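Local coordinates for protein member of s1p family of ribosomal proteins (Pyrococcus furiosus, PDB 5YH1) that probably acts as an exonuclease that binds nucleic acid, represented here by its manganese-binding DHH-family part, at residues Gly348-His353 with Ile364-Tyr369; Ala374-Ser379 with Tyr385-Asn390. All blocks are in the same frame, centred on the assembly; numbering follows the deposited sequence.

Contact 1: residues Gly348-His353 with Ile364-Tyr369; sequences GIIHDH and ILTLAY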
loop_
_atom_site.group_PDB
_atom_site.type_symbol
_atom_site.label_atom_id
_atom_site.label_comp_id
_atom_site.label_asym_id
_atom_site.label_seq_id
_atom_site.Cartn_x
_atom_site.Cartn_y
_atom_site.Cartn_z
ATOM N N GLY A 348 21.314 14.631 4.867
ATOM C CA GLY A 348 22.283 14.303 5.907
ATOM C C GLY A 348 23.638 13.899 5.346
ATOM O O GLY A 348 24.681 14.272 5.887
ATOM N N ILE A 349 23.615 13.136 4.258
ATOM C CA ILE A 349 24.840 12.663 3.609
ATOM C C ILE A 349 25.590 13.841 2.994
ATOM O O ILE A 349 26.812 13.909 3.080
ATOM C CB ILE A 349 24.518 11.612 2.524
ATOM C CG1 ILE A 349 24.079 10.299 3.171
ATOM C CG2 ILE A 349 25.707 11.366 1.605
ATOM C CD1 ILE A 349 23.306 9.407 2.217
ATOM N N ILE A 350 24.856 14.755 2.362
ATOM C CA ILE A 350 25.456 15.960 1.794
ATOM C C ILE A 350 25.997 16.846 2.917
ATOM O O ILE A 350 27.137 17.336 2.854
ATOM C CB ILE A 350 24.448 16.726 0.922
ATOM C CG1 ILE A 350 24.132 15.913 -0.348
ATOM C CG2 ILE A 350 24.983 18.103 0.536
ATOM C CD1 ILE A 350 22.833 16.307 -1.032
ATOM N N HIS A 351 25.183 17.031 3.952
ATOM C CA HIS A 351 25.572 17.862 5.082
ATOM C C HIS A 351 26.846 17.328 5.753
ATOM O O HIS A 351 27.772 18.099 6.016
ATOM C CB HIS A 351 24.428 17.951 6.091
ATOM C CG HIS A 351 24.633 18.984 7.146
ATOM N ND1 HIS A 351 24.776 20.324 6.855
ATOM C CD2 HIS A 351 24.683 18.883 8.494
ATOM C CE1 HIS A 351 24.909 21.003 7.979
ATOM N NE2 HIS A 351 24.857 20.152 8.989
ATOM N N ASP A 352 26.884 16.020 6.007
ATOM C CA ASP A 352 28.066 15.370 6.590
ATOM C C ASP A 352 29.308 15.601 5.759
ATOM O O ASP A 352 30.389 15.808 6.304
ATOM C CB ASP A 352 27.865 13.861 6.735
ATOM C CG ASP A 352 26.891 13.505 7.825
ATOM O OD1 ASP A 352 26.564 14.375 8.662
ATOM O OD2 ASP A 352 26.423 12.349 7.833
ATOM N N HIS A 353 29.157 15.564 4.441
ATOM C CA HIS A 353 30.291 15.779 3.549
ATOM C C HIS A 353 30.862 17.174 3.749
ATOM O O HIS A 353 32.080 17.346 3.802
ATOM C CB HIS A 353 29.881 15.573 2.097
ATOM C CG HIS A 353 30.918 15.997 1.112
ATOM N ND1 HIS A 353 31.923 15.158 0.682
ATOM C CD2 HIS A 353 31.106 17.172 0.467
ATOM C CE1 HIS A 353 32.686 15.797 -0.186
ATOM N NE2 HIS A 353 32.218 17.024 -0.327
ATOM N N ILE A 364 27.601 25.868 9.162
ATOM C CA ILE A 364 27.118 25.256 7.913
ATOM C C ILE A 364 25.619 25.025 7.970
ATOM O O ILE A 364 25.117 24.406 8.907
ATOM C CB ILE A 364 27.790 23.898 7.616
ATOM C CG1 ILE A 364 29.318 24.040 7.587
ATOM C CG2 ILE A 364 27.300 23.353 6.279
ATOM C CD1 ILE A 364 30.054 22.716 7.530
ATOM N N LEU A 365 24.928 25.517 6.949
ATOM C CA LEU A 365 23.486 25.340 6.804
ATOM C C LEU A 365 23.183 24.709 5.462
ATOM O O LEU A 365 23.465 25.293 4.420
ATOM C CB LEU A 365 22.769 26.685 6.913
ATOM C CG LEU A 365 21.244 26.616 7.035
ATOM C CD1 LEU A 365 20.804 25.946 8.327
ATOM C CD2 LEU A 365 20.678 28.025 6.979
ATOM N N THR A 366 22.607 23.512 5.499
ATOM C CA THR A 366 22.280 22.767 4.294
ATOM C C THR A 366 20.773 22.725 4.112
ATOM O O THR A 366 20.042 22.270 4.987
ATOM C CB THR A 366 22.857 21.343 4.343
ATOM O OG1 THR A 366 24.293 21.408 4.363
ATOM C CG2 THR A 366 22.421 20.529 3.120
ATOM N N LEU A 367 20.318 23.225 2.972
ATOM C CA LEU A 367 18.894 23.264 2.646
ATOM C C LEU A 367 18.635 22.390 1.422
ATOM O O LEU A 367 19.073 22.713 0.324
ATOM C CB LEU A 367 18.493 24.700 2.349
ATOM C CG LEU A 367 17.077 24.913 1.819
ATOM C CD1 LEU A 367 16.077 24.793 2.949
ATOM C CD2 LEU A 367 16.988 26.281 1.162
ATOM N N ALA A 368 17.926 21.285 1.618
ATOM C CA ALA A 368 17.572 20.382 0.521
ATOM C C ALA A 368 16.085 20.478 0.252
ATOM O O ALA A 368 15.291 20.180 1.134
ATOM C CB ALA A 368 17.938 18.954 0.879
ATOM N N TYR A 369 15.698 20.872 -0.959
ATOM C CA TYR A 369 14.286 21.151 -1.240
ATOM C C TYR A 369 13.702 20.353 -2.407
ATOM O O TYR A 369 14.396 19.995 -3.362
ATOM C CB TYR A 369 14.073 22.645 -1.474
ATOM C CG TYR A 369 14.834 23.229 -2.637
ATOM C CD1 TYR A 369 14.284 23.244 -3.923
ATOM C CD2 TYR A 369 16.098 23.784 -2.458
ATOM C CE1 TYR A 369 14.986 23.788 -4.990
ATOM C CE2 TYR A 369 16.805 24.329 -3.518
ATOM C CZ TYR A 369 16.247 24.328 -4.777
ATOM O OH TYR A 369 16.952 24.871 -5.820
#
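His351 and Thr366 mark where the two backbones come nearest, with 6.0 Å between His351 CA and Thr366 CA. Segment 348-353 is helix and segment 364-369 is strand. Their axes approach to 8.9 Å and run nearly antiparallel, at 155°. The contact is small, buried and partly polar. CG of His351 lies anti to the backbone N (chi1 -169°), and this swings the imidazole toward the strand. Its ND1 and the hydroxyl of Thr366 form a nearly straight hydrogen bond, ND1 to OG1 2.8 Å. Thr366 OG1 lies close to the ring plane, at the edge. Farther round the same edge, His351 CE1 is 3.5 Å from Ile364 O. The CG2 branch of Ile364 also reaches this corner, 3.8 Å from His351 CE1. Ile350, one residue earlier on the helix, adds a looser apolar touch, its CG2 4.4 Å from Thr366 CG2. A leucine in place of His351 would probably leave Thr366 OG1 without its ND1 partner, though still bonded to Asn327 ND2. The contact joins the helix and second strand of the beta-alpha-beta unit 325-330, 343-358, 364-369. Strand 364-369 lies between 325-330 and 373-378. His351 also touches Arg377 of the latter, while Leu365 turns away from this helix and packs on helix 423-435.

Contact 2: residues Ala374-Ser379 with Tyr385-Asn390; sequences AVVRAS and YNFDLN
Val376 and Ala378 on the strand meet Phe387 and Leu389 on the segment that leads into the next helix. The contact is apolar. Val376 divides its two methyls between two partners. With chi1 at -180°, CG1 lies anti to the backbone N and CG2 sits beside it. CG1 meets the far end of the phenyl ring, 4.0 Å from Phe387 CZ. CG2 instead faces the leucine, 4.1 Å from Leu389 CD1. Phe387 extends its ring toward the strand, with CG anti to its own N (chi1 174°). The CD2-CE2 bond of that ring lies by the Ala378 methyl, and CB of Ala378 is 3.8 Å from both Phe387 CD2 and Phe387 CE2. The ring thus spans two strand residues that point the same way. Asp388, between the two apolar residues, is the N-cap of helix 389-399, and its OD1 accepts a hydrogen bond from Lys391 N. Phe430 of helix 423-435 touches both Val376 and Leu389, and Leu365 adds to the packing on Phe387. The end of the connection from strand 373-378 and the first turn of helix 389-399 fold back over the sheet. Such packing is consistent with the core of a C-terminal DHHA1-type domain, as in DHH-family relatives.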
loop_
_atom_site.group_PDB
_atom_site.type_symbol
_atom_site.label_atom_id
_atom_site.label_comp_id
_atom_site.label_asym_id
_atom_site.label_seq_id
_atom_site.Cartn_x
_atom_site.Cartn_y
_atom_site.Cartn_z
ATOM N N ALA A 374 11.190 21.317 2.270
ATOM C CA ALA A 374 12.628 21.523 2.382
ATOM C C ALA A 374 13.089 20.868 3.660
ATOM O O ALA A 374 12.384 20.921 4.663
ATOM C CB ALA A 374 12.966 23.007 2.384
ATOM N N VAL A 375 14.244 20.211 3.605
ATOM C CA VAL A 375 14.895 19.680 4.792
ATOM C C VAL A 375 16.071 20.587 5.119
ATOM O O VAL A 375 16.808 20.984 4.230
ATOM C CB VAL A 375 15.375 18.235 4.580
ATOM C CG1 VAL A 375 16.096 17.722 5.820
ATOM C CG2 VAL A 375 14.185 17.339 4.265
ATOM N N VAL A 376 16.208 20.933 6.395
ATOM C CA VAL A 376 17.197 21.897 6.858
ATOM C C VAL A 376 18.111 21.234 7.875
ATOM O O VAL A 376 17.640 20.589 8.805
ATOM C CB VAL A 376 16.533 23.114 7.524
ATOM C CG1 VAL A 376 17.591 24.113 7.995
ATOM C CG2 VAL A 376 15.560 23.786 6.563
ATOM N N ARG A 377 19.416 21.385 7.684
ATOM C CA ARG A 377 20.402 20.894 8.647
ATOM C C ARG A 377 21.425 21.968 8.949
ATOM O O ARG A 377 21.970 22.586 8.043
ATOM C CB ARG A 377 21.069 19.632 8.122
ATOM C CG ARG A 377 20.161 18.430 8.258
ATOM C CD ARG A 377 20.612 17.267 7.414
ATOM N NE ARG A 377 20.393 16.010 8.122
ATOM C CZ ARG A 377 19.340 15.210 7.985
ATOM N NH1 ARG A 377 18.352 15.506 7.158
ATOM N NH2 ARG A 377 19.279 14.085 8.685
ATOM N N ALA A 378 21.645 22.199 10.239
ATOM C CA ALA A 378 22.552 23.220 10.743
ATOM C C ALA A 378 23.643 22.553 11.571
ATOM O O ALA A 378 23.348 21.785 12.475
ATOM C CB ALA A 378 21.785 24.204 11.605
ATOM N N SER A 379 24.903 22.826 11.253
ATOM C CA SER A 379 26.013 22.356 12.090
ATOM C C SER A 379 26.024 23.066 13.448
ATOM O O SER A 379 25.393 24.116 13.624
ATOM C CB SER A 379 27.343 22.618 11.394
ATOM O OG SER A 379 27.551 24.010 11.275
ATOM N N TYR A 385 25.404 31.859 15.741
ATOM C CA TYR A 385 24.590 32.866 15.083
ATOM C C TYR A 385 23.146 32.854 15.591
ATOM O O TYR A 385 22.289 33.530 15.025
ATOM C CB TYR A 385 24.609 32.625 13.578
ATOM C CG TYR A 385 25.949 32.848 12.937
ATOM C CD1 TYR A 385 26.927 31.848 12.942
ATOM C CD2 TYR A 385 26.248 34.052 12.319
ATOM C CE1 TYR A 385 28.161 32.048 12.342
ATOM C CE2 TYR A 385 27.476 34.255 11.713
ATOM C CZ TYR A 385 28.427 33.250 11.731
ATOM O OH TYR A 385 29.647 33.452 11.148
ATOM N N ASN A 386 22.887 32.090 16.651
ATOM C CA ASN A 386 21.535 31.914 17.193
ATOM C C ASN A 386 20.509 31.466 16.146
ATOM O O ASN A 386 19.385 31.964 16.089
ATOM C CB ASN A 386 21.075 33.183 17.925
ATOM C CG ASN A 386 21.781 33.361 19.253
ATOM O OD1 ASN A 386 21.419 32.725 20.245
ATOM N ND2 ASN A 386 22.815 34.200 19.274
ATOM N N PHE A 387 20.917 30.518 15.310
ATOM C CA PHE A 387 20.018 29.946 14.332
ATOM C C PHE A 387 18.938 29.153 15.060
ATOM O O PHE A 387 19.239 28.308 15.888
ATOM C CB PHE A 387 20.774 29.033 13.370
ATOM C CG PHE A 387 19.878 28.295 12.428
ATOM C CD1 PHE A 387 19.420 28.907 11.276
ATOM C CD2 PHE A 387 19.454 27.007 12.717
ATOM C CE1 PHE A 387 18.569 28.236 10.404
ATOM C CE2 PHE A 387 18.605 26.334 11.851
ATOM C CZ PHE A 387 18.162 26.952 10.698
ATOM N N ASP A 388 17.679 29.441 14.761
ATOM C CA ASP A 388 16.568 28.674 15.321
ATOM C C ASP A 388 15.538 28.480 14.223
ATOM O O ASP A 388 14.890 29.438 13.793
ATOM C CB ASP A 388 15.951 29.402 16.524
ATOM C CG ASP A 388 14.843 28.592 17.214
ATOM O OD1 ASP A 388 14.131 27.802 16.561
ATOM O OD2 ASP A 388 14.674 28.755 18.433
ATOM N N LEU A 389 15.410 27.235 13.770
ATOM C CA LEU A 389 14.530 26.904 12.667
ATOM C C LEU A 389 13.062 27.184 13.001
ATOM O O LEU A 389 12.328 27.684 12.156
ATOM C CB LEU A 389 14.720 25.441 12.262
ATOM C CG LEU A 389 13.834 24.910 11.129
ATOM C CD1 LEU A 389 14.090 25.680 9.842
ATOM C CD2 LEU A 389 14.065 23.414 10.945
ATOM N N ASN A 390 12.640 26.853 14.223
ATOM C CA ASN A 390 11.250 27.096 14.653
ATOM C C ASN A 390 10.890 28.575 14.608
ATOM O O ASN A 390 9.809 28.929 14.149
ATOM C CB ASN A 390 10.984 26.515 16.042
ATOM C CG ASN A 390 11.119 25.003 16.071
ATOM O OD1 ASN A 390 10.595 24.307 15.207
ATOM N ND2 ASN A 390 11.841 24.488 17.054
#

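Contacts 1 and 2 have centres about 11 Å apart and follow one another along the chain. They are joined by strands 364-369 and 373-378, antiparallel neighbours in the mixed sheet. Thr366 N lies 2.8 Å from Arg377 O and Ala368 O lies 2.7 Å from Val375 N, both probable hydrogen bonds. Helix 343-358 packs on one face of this pair. Phe387 and Leu389 pack on the other, along with helix 423-435. Both contacts lie away from the manganese site of Asp67, Asp137, His163 and Asp229. One thread does lead that way: Asp352, on the helix of contact 1, forms a salt bridge with Arg230, next in sequence to Asp229.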